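Local structure of NleG5-1 effector (Enterobacteria phage YYZ-2008, 5VGC) at residues N70-I73 with G74-I78; T91-E94 with V95-R99; L119-I122 with E123-F127. The protein is a bacterial effector that probably promotes ubiquitin transfer through a RING-related domain and also binds calcium ions. The protein carries 1 engineered substitution. All coordinates share one frame; numbering follows the deposited sequence.

Contact 1 of 3, residues N70-I73 with G74-I78; sequences NIQI and GLQYI
Ile73 and Tyr77, four residues apart, make an apolar i to i+4 contact on helix 68-85. Their side chains run alongside each other and point the same way. CG2 of Ile73 lies 3.4 Å from CE2 of Tyr77 and meets the ring obliquely. That methyl is directed down the helix because it stands anti to the backbone N, while CG1 sits beside that N (chi1 -69°). Ile71 and Leu75 repeat the spacing, with Ile71 CG2 4.0 Å from Leu75 CD1.

Among the polar ends, the amides of Gln72 and Gln76 come together with their planes 62° apart. NE2 of Gln72 is 3.6 Å from NE2 of Gln76, and no hydrogen bond links the two. The amide oxygen of Gln76 also has an apolar neighbour, with OE1 of Gln76 3.7 Å from Ile73 CD1.

The backbone bonds are regular: Leu75 N reaches Ile71 O at 2.8 Å, and Tyr77 N reaches Ile73 O at the same length. Gly74, buried and without a side chain, donates its N-H to Asn70 O. Tyr77 packs on Ile10 and Leu17, Gln76 on Ser15. This repeated pairing of residues i and i+4 is characteristic of an alpha helix, here with one side laid against N-terminal loop residues.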
loop_
_atom_site.group_PDB
_atom_site.type_symbol
_atom_site.label_atom_id
_atom_site.label_comp_id
_atom_site.label_asym_id
_atom_site.label_seq_id
_atom_site.Cartn_x
_atom_site.Cartn_y
_atom_site.Cartn_z
ATOM N N ASN A 70 27.717 -30.473 4.146
ATOM C CA ASN A 70 27.414 -29.913 5.477
ATOM C C ASN A 70 26.783 -28.519 5.368
ATOM O O ASN A 70 25.812 -28.215 6.086
ATOM C CB ASN A 70 28.661 -29.854 6.383
ATOM C CG ASN A 70 29.278 -31.222 6.646
ATOM O OD1 ASN A 70 29.133 -32.152 5.852
ATOM N ND2 ASN A 70 29.978 -31.346 7.770
ATOM N N ILE A 71 27.314 -27.686 4.461
ATOM C CA ILE A 71 26.786 -26.322 4.276
ATOM C C ILE A 71 25.317 -26.409 3.835
ATOM O O ILE A 71 24.417 -25.869 4.510
ATOM C CB ILE A 71 27.611 -25.476 3.264
ATOM C CG1 ILE A 71 29.068 -25.303 3.738
ATOM C CG2 ILE A 71 26.982 -24.093 3.074
ATOM C CD1 ILE A 71 30.025 -24.839 2.661
ATOM N N GLN A 72 25.082 -27.106 2.723
ATOM C CA GLN A 72 23.729 -27.237 2.160
ATOM C C GLN A 72 22.758 -27.895 3.154
ATOM O O GLN A 72 21.658 -27.371 3.381
ATOM C CB GLN A 72 23.733 -27.994 0.830
ATOM C CG GLN A 72 22.518 -27.650 -0.027
ATOM C CD GLN A 72 22.235 -28.653 -1.123
ATOM O OE1 GLN A 72 23.140 -29.288 -1.655
ATOM N NE2 GLN A 72 20.963 -28.795 -1.472
ATOM N N ILE A 73 23.166 -29.022 3.744
ATOM C CA ILE A 73 22.344 -29.714 4.764
ATOM C C ILE A 73 22.007 -28.743 5.921
ATOM O O ILE A 73 20.841 -28.624 6.345
ATOM C CB ILE A 73 23.034 -31.025 5.274
ATOM C CG1 ILE A 73 23.056 -32.107 4.170
ATOM C CG2 ILE A 73 22.362 -31.582 6.529
ATOM C CD1 ILE A 73 21.750 -32.846 3.934
ATOM N N GLY A 74 23.031 -28.045 6.412
ATOM C CA GLY A 74 22.842 -27.020 7.445
ATOM C C GLY A 74 21.814 -25.970 7.046
ATOM O O GLY A 74 20.870 -25.668 7.806
ATOM N N LEU A 75 21.992 -25.423 5.845
ATOM C CA LEU A 75 21.035 -24.441 5.310
ATOM C C LEU A 75 19.601 -25.003 5.209
ATOM O O LEU A 75 18.628 -24.314 5.574
ATOM C CB LEU A 75 21.519 -23.882 3.963
ATOM C CG LEU A 75 22.761 -22.971 4.029
ATOM C CD1 LEU A 75 23.247 -22.612 2.632
ATOM C CD2 LEU A 75 22.504 -21.707 4.844
ATOM N N GLN A 76 19.480 -26.248 4.738
ATOM C CA GLN A 76 18.174 -26.926 4.713
ATOM C C GLN A 76 17.585 -27.009 6.129
ATOM O O GLN A 76 16.402 -26.671 6.350
ATOM C CB GLN A 76 18.258 -28.320 4.076
ATOM C CG GLN A 76 18.571 -28.307 2.580
ATOM C CD GLN A 76 18.681 -29.689 1.952
ATOM O OE1 GLN A 76 19.130 -30.651 2.586
ATOM N NE2 GLN A 76 18.287 -29.787 0.690
ATOM N N TYR A 77 18.411 -27.436 7.086
ATOM C CA TYR A 77 17.936 -27.504 8.474
ATOM C C TYR A 77 17.539 -26.147 9.033
ATOM O O TYR A 77 16.565 -26.060 9.794
ATOM C CB TYR A 77 18.929 -28.239 9.388
ATOM C CG TYR A 77 18.880 -29.763 9.260
ATOM C CD1 TYR A 77 17.660 -30.465 9.325
ATOM C CD2 TYR A 77 20.048 -30.501 9.072
ATOM C CE1 TYR A 77 17.617 -31.839 9.202
ATOM C CE2 TYR A 77 20.012 -31.888 8.961
ATOM C CZ TYR A 77 18.793 -32.551 9.027
ATOM O OH TYR A 77 18.735 -33.925 8.922
ATOM N N ILE A 78 18.265 -25.087 8.658
ATOM C CA ILE A 78 17.851 -23.713 9.015
ATOM C C ILE A 78 16.505 -23.388 8.382
ATOM O O ILE A 78 15.621 -22.854 9.058
ATOM C CB ILE A 78 18.880 -22.620 8.632
ATOM C CG1 ILE A 78 20.146 -22.772 9.476
ATOM C CG2 ILE A 78 18.284 -21.212 8.856
ATOM C CD1 ILE A 78 21.256 -21.794 9.164
#

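Contact 2 of 3, residues T91-E94 with V95-R99; sequences TSRE and VTVLR
Thr91 O accepts from Val95 N at 3.0 Å, and this opens a run of i to i+4 bonds that starts helix 92-102, with Thr91 itself outside helical phi/psi as the N-cap. Thr91 and Glu94 form a capping box. In one direction Thr91 N donates to Glu94 OE1 at 2.7 Å, meeting the oxygen on its anti side and 32° out of the carboxylate plane. In the other, Glu94 N donates to Thr91 OG1 at 3.3 Å, a weak bond.

The carboxylate gets there because CG of Glu94 lies beside its own backbone N (chi1 -69°) and the rest of the chain runs extended, back toward the start of the helix. Glu94 OE1 also forms a salt bridge with Arg83 of helix 68-85, and OE2 is hydrogen-bonded to a glycerol, probably from the crystallisation liquor. The Arg83 charge, the Thr91 N-H and the helix N-terminus would probably help keep this carboxylate negative. Ser92 OG is hydrogen-bonded to Glu82 OE2, a second polar link from the helix start to helix 68-85.

Val95 CG2 sits beside Thr91 O. Val95 and Leu98 both make apolar packing on Leu110 of the second subunit, which ties the first turns of the helix to the dimer contact. Arg93 and Val97 lie alongside each other, pointing the same way; Val97 CG2 comes obliquely to the guanidinium of Arg93, 4.0 Å from its NH2. Thr96 OG1, next to its own N, adds a weak bond of 3.3 Å to Ser92 O, the same oxygen that takes the N-H of Thr96 at 2.8 Å.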
loop_
_atom_site.group_PDB
_atom_site.type_symbol
_atom_site.label_atom_id
_atom_site.label_comp_id
_atom_site.label_asym_id
_atom_site.label_seq_id
_atom_site.Cartn_x
_atom_site.Cartn_y
_atom_site.Cartn_z
ATOM N N THR A 91 9.948 -19.189 5.534
ATOM C CA THR A 91 11.356 -18.868 5.776
ATOM C C THR A 91 11.554 -17.360 5.988
ATOM O O THR A 91 10.723 -16.547 5.596
ATOM C CB THR A 91 12.252 -19.277 4.596
ATOM O OG1 THR A 91 11.855 -18.594 3.394
ATOM C CG2 THR A 91 12.199 -20.776 4.387
ATOM N N SER A 92 12.667 -16.997 6.603
ATOM C CA SER A 92 13.026 -15.592 6.807
ATOM C C SER A 92 13.149 -14.807 5.498
ATOM O O SER A 92 12.740 -13.641 5.402
ATOM C CB SER A 92 14.332 -15.467 7.593
ATOM O OG SER A 92 15.382 -16.153 6.961
ATOM N N ARG A 93 13.701 -15.461 4.480
ATOM C CA ARG A 93 13.811 -14.865 3.145
ATOM C C ARG A 93 12.415 -14.443 2.632
ATOM O O ARG A 93 12.213 -13.294 2.171
ATOM C CB ARG A 93 14.491 -15.863 2.215
ATOM C CG ARG A 93 15.267 -15.273 1.043
ATOM C CD ARG A 93 15.556 -16.329 -0.015
ATOM N NE ARG A 93 14.288 -16.889 -0.488
ATOM C CZ ARG A 93 13.478 -16.350 -1.402
ATOM N NH1 ARG A 93 12.347 -16.987 -1.703
ATOM N NH2 ARG A 93 13.778 -15.201 -2.020
ATOM N N GLU A 94 11.451 -15.356 2.737
ATOM C CA GLU A 94 10.078 -15.081 2.286
ATOM C C GLU A 94 9.467 -13.930 3.062
ATOM O O GLU A 94 8.796 -13.043 2.489
ATOM C CB GLU A 94 9.201 -16.332 2.421
ATOM C CG GLU A 94 9.556 -17.454 1.450
ATOM C CD GLU A 94 8.992 -18.813 1.850
ATOM O OE1 GLU A 94 8.756 -19.033 3.061
ATOM O OE2 GLU A 94 8.787 -19.671 0.952
ATOM N N VAL A 95 9.720 -13.946 4.369
ATOM C CA VAL A 95 9.295 -12.860 5.261
ATOM C C VAL A 95 9.849 -11.524 4.736
ATOM O O VAL A 95 9.081 -10.572 4.500
ATOM C CB VAL A 95 9.742 -13.126 6.716
ATOM C CG1 VAL A 95 9.458 -11.926 7.616
ATOM C CG2 VAL A 95 9.061 -14.362 7.275
ATOM N N THR A 96 11.174 -11.478 4.532
ATOM C CA THR A 96 11.807 -10.297 3.964
ATOM C C THR A 96 11.154 -9.890 2.630
ATOM O O THR A 96 10.877 -8.707 2.425
ATOM C CB THR A 96 13.344 -10.467 3.804
ATOM O OG1 THR A 96 13.954 -10.552 5.099
ATOM C CG2 THR A 96 13.991 -9.310 3.018
ATOM N N VAL A 97 10.899 -10.848 1.735
ATOM C CA VAL A 97 10.247 -10.477 0.461
ATOM C C VAL A 97 8.879 -9.844 0.724
ATOM O O VAL A 97 8.532 -8.775 0.165
ATOM C CB VAL A 97 10.123 -11.695 -0.505
ATOM C CG1 VAL A 97 9.203 -11.409 -1.697
ATOM C CG2 VAL A 97 11.506 -12.110 -0.999
ATOM N N LEU A 98 8.094 -10.481 1.580
ATOM C CA LEU A 98 6.751 -9.940 1.849
ATOM C C LEU A 98 6.815 -8.534 2.450
ATOM O O LEU A 98 6.062 -7.615 2.033
ATOM C CB LEU A 98 5.959 -10.882 2.763
ATOM C CG LEU A 98 5.570 -12.205 2.127
ATOM C CD1 LEU A 98 4.948 -13.076 3.188
ATOM C CD2 LEU A 98 4.614 -12.012 0.955
ATOM N N ARG A 99 7.731 -8.368 3.408
ATOM C CA ARG A 99 7.906 -7.069 4.046
ATOM C C ARG A 99 8.388 -6.012 3.032
ATOM O O ARG A 99 7.918 -4.869 3.062
ATOM C CB ARG A 99 8.872 -7.168 5.223
ATOM C CG ARG A 99 8.831 -5.985 6.167
ATOM C CD ARG A 99 7.628 -6.049 7.075
ATOM N NE ARG A 99 7.599 -4.902 7.968
ATOM C CZ ARG A 99 7.170 -3.679 7.637
ATOM N NH1 ARG A 99 6.705 -3.405 6.420
ATOM N NH2 ARG A 99 7.195 -2.707 8.549
#

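Contact 3 of 3, residues L119-I122 with E123-F127; sequences LDKI and EVCAF
Lys121 and Cys125 meet along one side of helix 111-125, and the lysine can be followed outward atom by atom. Its CB is still 5.2 Å from Cys125 SG. CG closes that gap to 3.9 Å from the same SG, being set anti to the backbone N (chi1 -173°), on the side that faces the next turn. CD lies farther off, 4.7 Å from Cys125 SG, and CE comes back to 4.1 Å from it, as an extended chain zigzags past the sulfur. NZ at the tip is hydrogen-bonded to Val192 O, with a weak second hydrogen bond to Ile195 O. The sulfur itself, beside its own backbone N, is 3.5 Å from Lys121 O.

The turn is the C-terminal end of a helix in the part of the chain that belongs to the NleG family, probably related to RING domains. The backbone turns out of the helix at Ala126, and Phe127 already begins strand 127-128, bonded through its backbone to Gly153. Ala126 N still closes on Ile122 O at 2.8 Å, though the N-H...O angle falls to 143°, against 174° for Glu123 N on Leu119 O. Ile122, buried, packs on Leu173 and Val177 of helix 170-178 and on Val154 of strand 152-157. Glu123 OE1 forms a salt bridge with Lys170 NZ.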
loop_
_atom_site.group_PDB
_atom_site.type_symbol
_atom_site.label_atom_id
_atom_site.label_comp_id
_atom_site.label_asym_id
_atom_site.label_seq_id
_atom_site.Cartn_x
_atom_site.Cartn_y
_atom_site.Cartn_z
ATOM N N LEU A 119 10.952 13.438 -16.964
ATOM C CA LEU A 119 12.321 13.840 -17.283
ATOM C C LEU A 119 12.392 14.638 -18.592
ATOM O O LEU A 119 13.080 15.687 -18.670
ATOM C CB LEU A 119 13.239 12.615 -17.356
ATOM C CG LEU A 119 13.541 11.930 -16.021
ATOM C CD1 LEU A 119 14.373 10.692 -16.251
ATOM C CD2 LEU A 119 14.282 12.857 -15.061
ATOM N N ASP A 120 11.672 14.155 -19.603
ATOM C CA ASP A 120 11.558 14.898 -20.869
ATOM C C ASP A 120 10.981 16.286 -20.635
ATOM O O ASP A 120 11.509 17.274 -21.188
ATOM C CB ASP A 120 10.713 14.140 -21.926
ATOM C CG ASP A 120 11.490 13.017 -22.612
ATOM O OD1 ASP A 120 12.711 12.873 -22.381
ATOM O OD2 ASP A 120 10.874 12.263 -23.397
ATOM N N LYS A 121 9.921 16.385 -19.827
ATOM C CA LYS A 121 9.371 17.717 -19.564
ATOM C C LYS A 121 10.356 18.606 -18.817
ATOM O O LYS A 121 10.472 19.808 -19.140
ATOM C CB LYS A 121 8.038 17.694 -18.848
ATOM C CG LYS A 121 7.423 19.079 -18.756
ATOM C CD LYS A 121 5.922 19.023 -18.639
ATOM C CE LYS A 121 5.342 20.424 -18.719
ATOM N NZ LYS A 121 3.960 20.387 -18.143
ATOM N N ILE A 122 11.074 18.049 -17.843
ATOM C CA ILE A 122 12.119 18.863 -17.184
ATOM C C ILE A 122 13.087 19.386 -18.261
ATOM O O ILE A 122 13.303 20.626 -18.410
ATOM C CB ILE A 122 12.855 18.083 -16.075
ATOM C CG1 ILE A 122 11.925 17.964 -14.861
ATOM C CG2 ILE A 122 14.162 18.771 -15.684
ATOM C CD1 ILE A 122 12.395 16.991 -13.805
ATOM N N GLU A 123 13.622 18.426 -19.018
ATOM C CA GLU A 123 14.537 18.751 -20.100
ATOM C C GLU A 123 14.003 19.876 -21.017
ATOM O O GLU A 123 14.721 20.820 -21.341
ATOM C CB GLU A 123 14.856 17.496 -20.913
ATOM C CG GLU A 123 16.129 17.567 -21.719
ATOM C CD GLU A 123 17.339 17.797 -20.856
ATOM O OE1 GLU A 123 18.155 18.651 -21.258
ATOM O OE2 GLU A 123 17.475 17.142 -19.780
ATOM N N VAL A 124 12.743 19.782 -21.419
ATOM C CA VAL A 124 12.163 20.839 -22.250
ATOM C C VAL A 124 12.079 22.149 -21.484
ATOM O O VAL A 124 12.410 23.197 -22.047
ATOM C CB VAL A 124 10.774 20.441 -22.830
ATOM C CG1 VAL A 124 10.045 21.641 -23.445
ATOM C CG2 VAL A 124 10.933 19.325 -23.876
ATOM N N CYS A 125 11.643 22.119 -20.218
ATOM C CA CYS A 125 11.352 23.376 -19.515
ATOM C C CYS A 125 12.588 24.089 -18.965
ATOM O O CYS A 125 12.527 25.294 -18.665
ATOM C CB CYS A 125 10.331 23.149 -18.400
ATOM S SG CYS A 125 8.641 22.818 -18.970
ATOM N N ALA A 126 13.704 23.370 -18.833
ATOM C CA ALA A 126 14.944 23.971 -18.318
ATOM C C ALA A 126 15.466 25.111 -19.161
ATOM O O ALA A 126 15.436 25.018 -20.397
ATOM C CB ALA A 126 16.024 22.915 -18.179
ATOM N N PHE A 127 15.938 26.183 -18.504
ATOM C CA PHE A 127 16.493 27.360 -19.219
ATOM C C PHE A 127 17.818 27.847 -18.598
ATOM O O PHE A 127 18.070 27.663 -17.391
ATOM C CB PHE A 127 15.464 28.492 -19.276
ATOM C CG PHE A 127 15.078 29.039 -17.925
ATOM C CD1 PHE A 127 15.766 30.112 -17.367
ATOM C CD2 PHE A 127 14.023 28.481 -17.202
ATOM C CE1 PHE A 127 15.421 30.617 -16.112
ATOM C CE2 PHE A 127 13.669 28.982 -15.953
ATOM C CZ PHE A 127 14.370 30.055 -15.406
#

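All three are local contacts between neighbouring turns of one helix or at its ends, each mixing buried and exposed residues. Contacts 1 and 2 lie on consecutive helices on the same side of the chain's centre, their own centres about 18 Å apart; contact 3 sits across it, with its centre about 54 Å from that of contact 1. Their chemistry follows position along the helix. Contact 1 lies within the first part of its helix and relies on methyl, ring and amide neighbours. Contact 2 is a helix start, carried by charged and hydroxyl capping groups, and alone of the three touches the second subunit. Contact 3 is a helix end running into a strand, with an aliphatic chain beside a thiol.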